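Local coordinates for alginate lyase, family PL7 (PDB 3ZPY), which probably cleaves alginate, a polymer of uronic acids, by beta-elimination, the chain here being the catalytic PL7 lyase domain of a longer marine bacterial protein, at residues 17-28 with 44-52. Residues are numbered along the deposited sequence; the frame is centred on the assembly and turned at random.
Sequences INSFIGSPGSSA and TYSDDNYFY
I17 meets F51 through its CD1 methyl, 4.1 Å from F51 CZ, the two side chains crossing at about a right angle, while its CG2 lies over one face of that ring; a branched aliphatic residue can thus serve F51 and, more loosely, Y45. Two residues on, S19 is small and polar: with OG anti to the backbone N (chi1 -165°), its hydroxyl donates to Y45 OH over 2.8 Å, arriving at the edge of the tyrosine ring. Y45 OH in turn donates to a water that also gives hydrogen bonds to F20 O and to D47 OD2, so one water ties the strand's backbone to the loop. F20 turns its ring away but leaves CB over one face of Y50 as a CH-pi contact, 3.9 Å from the centroid; N49 CB covers the opposite face, and the flat ring is held between them. With its backbone at a phi of 93° and an extended psi, G22 has a shape in which a side chain would collide with the carbonyl oxygen of I21, which is why the residue lacking one suits this place. Its own carbonyl oxygen accepts from Y50 OH at 2.7 Å, the donor standing 39° out of the carbonyl plane. A phenylalanine in place of Y50 would probably keep the ring packing but leave G22 O without this donor and the loop at G22 less firmly held. P24, rigid and apolar, lays CD 3.4 Å from N49 CG and brings CG near the Y50 ring. N49 is itself steadied by an Asx turn, its backbone N bonding to D47 OD1, and Y50 and F51 form a classic beta bulge opposite D47. The contact joins two antiparallel sheets of this beta-sandwich lyase domain: strand 15-21 pairs with strands 29-31 and 76-83, whereas strand 51-53 edges the other sheet beside strand 58-63, whose F60 meets F51 edge-to-face.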
loop_
_atom_site.group_PDB
_atom_site.type_symbol
_atom_site.label_atom_id
_atom_site.label_comp_id
_atom_site.label_asym_id
_atom_site.label_seq_id
_atom_site.Cartn_x
_atom_site.Cartn_y
_atom_site.Cartn_z
ATOM N N ILE A 17 -0.492 -8.839 -8.207
ATOM C CA ILE A 17 0.793 -8.531 -7.545
ATOM C C ILE A 17 1.606 -7.570 -8.409
ATOM O O ILE A 17 2.025 -7.938 -9.507
ATOM C CB ILE A 17 1.594 -9.816 -7.291
ATOM C CG1 ILE A 17 0.824 -10.733 -6.388
ATOM C CG2 ILE A 17 2.902 -9.463 -6.576
ATOM C CD1 ILE A 17 1.452 -12.144 -6.396
ATOM N N ASN A 18 1.782 -6.333 -7.845
ATOM C CA ASN A 18 2.682 -5.309 -8.449
ATOM C C ASN A 18 4.113 -5.524 -7.906
ATOM O O ASN A 18 4.307 -5.538 -6.703
ATOM C CB ASN A 18 2.285 -3.865 -8.084
ATOM C CG ASN A 18 0.831 -3.501 -8.297
ATOM O OD1 ASN A 18 0.148 -3.928 -9.240
ATOM N ND2 ASN A 18 0.382 -2.644 -7.458
ATOM N N SER A 19 5.106 -5.845 -8.760
ATOM C CA SER A 19 6.449 -6.087 -8.294
ATOM C C SER A 19 7.437 -5.766 -9.342
ATOM O O SER A 19 7.093 -5.176 -10.428
ATOM C CB SER A 19 6.572 -7.528 -7.746
ATOM O OG SER A 19 7.741 -7.686 -6.986
ATOM N N PHE A 20 8.702 -6.058 -9.052
ATOM C CA PHE A 20 9.794 -5.748 -9.963
ATOM C C PHE A 20 10.542 -7.031 -10.320
ATOM O O PHE A 20 10.482 -8.008 -9.544
ATOM C CB PHE A 20 10.832 -4.816 -9.270
ATOM C CG PHE A 20 10.424 -3.371 -9.259
ATOM C CD1 PHE A 20 9.539 -2.898 -8.298
ATOM C CD2 PHE A 20 10.944 -2.468 -10.242
ATOM C CE1 PHE A 20 9.080 -1.583 -8.341
ATOM C CE2 PHE A 20 10.474 -1.153 -10.251
ATOM C CZ PHE A 20 9.603 -0.700 -9.273
ATOM N N ILE A 21 11.249 -6.997 -11.440
ATOM C CA ILE A 21 12.235 -8.004 -11.714
ATOM C C ILE A 21 13.619 -7.374 -11.786
ATOM O O ILE A 21 13.734 -6.161 -12.017
ATOM C CB ILE A 21 11.902 -8.835 -12.976
ATOM C CG1 ILE A 21 12.077 -8.045 -14.271
ATOM C CG2 ILE A 21 10.558 -9.544 -12.850
ATOM C CD1 ILE A 21 12.091 -8.960 -15.499
ATOM N N GLY A 22 14.646 -8.202 -11.617
ATOM C CA GLY A 22 16.034 -7.748 -11.696
ATOM C C GLY A 22 16.526 -7.400 -10.316
ATOM O O GLY A 22 15.728 -7.275 -9.368
ATOM N N SER A 23 17.838 -7.273 -10.181
ATOM C CA SER A 23 18.434 -6.849 -8.911
ATOM C C SER A 23 17.956 -5.437 -8.534
ATOM O O SER A 23 17.740 -4.627 -9.413
ATOM C CB SER A 23 19.932 -6.857 -8.950
ATOM O OG SER A 23 20.346 -8.138 -9.249
ATOM N N PRO A 24 17.800 -5.157 -7.234
ATOM C CA PRO A 24 17.375 -3.796 -6.886
ATOM C C PRO A 24 18.356 -2.717 -7.413
ATOM O O PRO A 24 19.572 -2.801 -7.239
ATOM C CB PRO A 24 17.289 -3.796 -5.378
ATOM C CG PRO A 24 17.012 -5.230 -5.057
ATOM C CD PRO A 24 17.783 -6.052 -6.057
ATOM N N GLY A 25 17.813 -1.660 -7.998
ATOM C CA GLY A 25 18.645 -0.693 -8.629
ATOM C C GLY A 25 17.785 0.177 -9.516
ATOM O O GLY A 25 16.626 -0.077 -9.693
ATOM N N SER A 26 18.376 1.201 -10.109
ATOM C CA SER A 26 17.588 2.145 -10.922
ATOM C C SER A 26 17.098 1.492 -12.229
ATOM O O SER A 26 16.147 1.995 -12.831
ATOM C CB SER A 26 18.413 3.392 -11.216
ATOM O OG SER A 26 19.612 2.939 -11.778
ATOM N N SER A 27 17.728 0.365 -12.620
ATOM C CA SER A 27 17.376 -0.328 -13.875
ATOM C C SER A 27 16.414 -1.530 -13.692
ATOM O O SER A 27 16.039 -2.163 -14.714
ATOM C CB SER A 27 18.631 -0.828 -14.580
ATOM O OG SER A 27 19.108 -2.050 -14.004
ATOM N N ALA A 28 16.025 -1.877 -12.453
ATOM C CA ALA A 28 14.992 -2.906 -12.246
ATOM C C ALA A 28 13.707 -2.539 -12.992
ATOM O O ALA A 28 13.400 -1.362 -13.252
ATOM C CB ALA A 28 14.741 -3.105 -10.745
ATOM N N THR A 44 3.675 -19.622 -7.183
ATOM C CA THR A 44 5.083 -19.849 -6.792
ATOM C C THR A 44 5.953 -18.603 -6.721
ATOM O O THR A 44 7.106 -18.697 -6.295
ATOM C CB THR A 44 5.752 -20.897 -7.665
ATOM O OG1 THR A 44 5.787 -20.428 -9.023
ATOM C CG2 THR A 44 4.996 -22.182 -7.726
ATOM N N TYR A 45 5.413 -17.452 -7.091
ATOM C CA TYR A 45 6.265 -16.261 -7.106
ATOM C C TYR A 45 6.868 -15.920 -5.735
ATOM O O TYR A 45 6.131 -15.728 -4.751
ATOM C CB TYR A 45 5.484 -15.044 -7.621
ATOM C CG TYR A 45 6.307 -13.779 -7.621
ATOM C CD1 TYR A 45 7.583 -13.737 -8.194
ATOM C CD2 TYR A 45 5.864 -12.663 -6.935
ATOM C CE1 TYR A 45 8.338 -12.569 -8.176
ATOM C CE2 TYR A 45 6.630 -11.501 -6.871
ATOM C CZ TYR A 45 7.878 -11.468 -7.441
ATOM O OH TYR A 45 8.632 -10.290 -7.400
ATOM N N SER A 46 8.199 -15.721 -5.717
ATOM C CA SER A 46 8.911 -15.279 -4.531
ATOM C C SER A 46 10.232 -14.708 -5.030
ATOM O O SER A 46 10.908 -15.354 -5.833
ATOM C CB SER A 46 9.128 -16.465 -3.559
ATOM O OG SER A 46 9.748 -16.036 -2.366
ATOM N N ASP A 47 10.631 -13.588 -4.400
ATOM C CA ASP A 47 11.907 -13.027 -4.705
ATOM C C ASP A 47 12.350 -12.357 -3.408
ATOM O O ASP A 47 11.713 -11.419 -2.951
ATOM C CB ASP A 47 11.801 -11.997 -5.839
ATOM C CG ASP A 47 13.107 -11.352 -6.214
ATOM O OD1 ASP A 47 14.108 -11.361 -5.444
ATOM O OD2 ASP A 47 13.171 -10.788 -7.318
ATOM N N ASP A 48 13.449 -12.808 -2.833
ATOM C CA ASP A 48 13.880 -12.227 -1.563
ATOM C C ASP A 48 14.242 -10.798 -1.615
ATOM O O ASP A 48 14.310 -10.169 -0.562
ATOM C CB ASP A 48 15.141 -13.001 -1.080
ATOM C CG ASP A 48 14.825 -14.381 -0.560
ATOM O OD1 ASP A 48 13.584 -14.767 -0.560
ATOM O OD2 ASP A 48 15.808 -15.133 -0.194
ATOM N N ASN A 49 14.378 -10.222 -2.827
ATOM C CA ASN A 49 14.680 -8.808 -2.864
ATOM C C ASN A 49 13.388 -7.956 -2.656
ATOM O O ASN A 49 13.464 -6.781 -2.322
ATOM C CB ASN A 49 15.260 -8.400 -4.194
ATOM C CG ASN A 49 16.736 -8.809 -4.361
ATOM O OD1 ASN A 49 17.109 -9.345 -5.406
ATOM N ND2 ASN A 49 17.486 -8.735 -3.294
ATOM N N TYR A 50 12.212 -8.550 -2.965
ATOM C CA TYR A 50 10.943 -7.779 -3.104
ATOM C C TYR A 50 9.723 -8.312 -2.372
ATOM O O TYR A 50 8.922 -7.543 -1.842
ATOM C CB TYR A 50 10.528 -7.672 -4.589
ATOM C CG TYR A 50 11.575 -7.003 -5.459
ATOM C CD1 TYR A 50 12.108 -5.720 -5.134
ATOM C CD2 TYR A 50 12.110 -7.680 -6.555
ATOM C CE1 TYR A 50 13.085 -5.187 -5.940
ATOM C CE2 TYR A 50 13.089 -7.141 -7.374
ATOM C CZ TYR A 50 13.597 -5.894 -7.058
ATOM O OH TYR A 50 14.549 -5.320 -7.871
ATOM N N PHE A 51 9.522 -9.619 -2.463
ATOM C CA PHE A 51 8.225 -10.214 -2.162
ATOM C C PHE A 51 8.492 -11.637 -1.746
ATOM O O PHE A 51 8.793 -12.494 -2.610
ATOM C CB PHE A 51 7.307 -10.159 -3.436
ATOM C CG PHE A 51 5.909 -10.729 -3.185
ATOM C CD1 PHE A 51 4.924 -9.968 -2.543
ATOM C CD2 PHE A 51 5.594 -12.002 -3.624
ATOM C CE1 PHE A 51 3.652 -10.484 -2.352
ATOM C CE2 PHE A 51 4.329 -12.494 -3.455
ATOM C CZ PHE A 51 3.364 -11.759 -2.835
ATOM N N TYR A 52 8.342 -11.911 -0.419
ATOM C CA TYR A 52 8.792 -13.186 0.100
ATOM C C TYR A 52 8.064 -13.490 1.370
ATOM O O TYR A 52 7.371 -12.663 1.922
ATOM C CB TYR A 52 10.340 -13.236 0.238
ATOM C CG TYR A 52 10.926 -12.228 1.197
ATOM C CD1 TYR A 52 11.041 -12.575 2.543
ATOM C CD2 TYR A 52 11.291 -10.943 0.788
ATOM C CE1 TYR A 52 11.573 -11.675 3.471
ATOM C CE2 TYR A 52 11.777 -9.980 1.712
ATOM C CZ TYR A 52 11.922 -10.418 3.045
ATOM O OH TYR A 52 12.390 -9.542 3.967
HETATM O O HOH W 1 10.901 -10.481 -8.815
#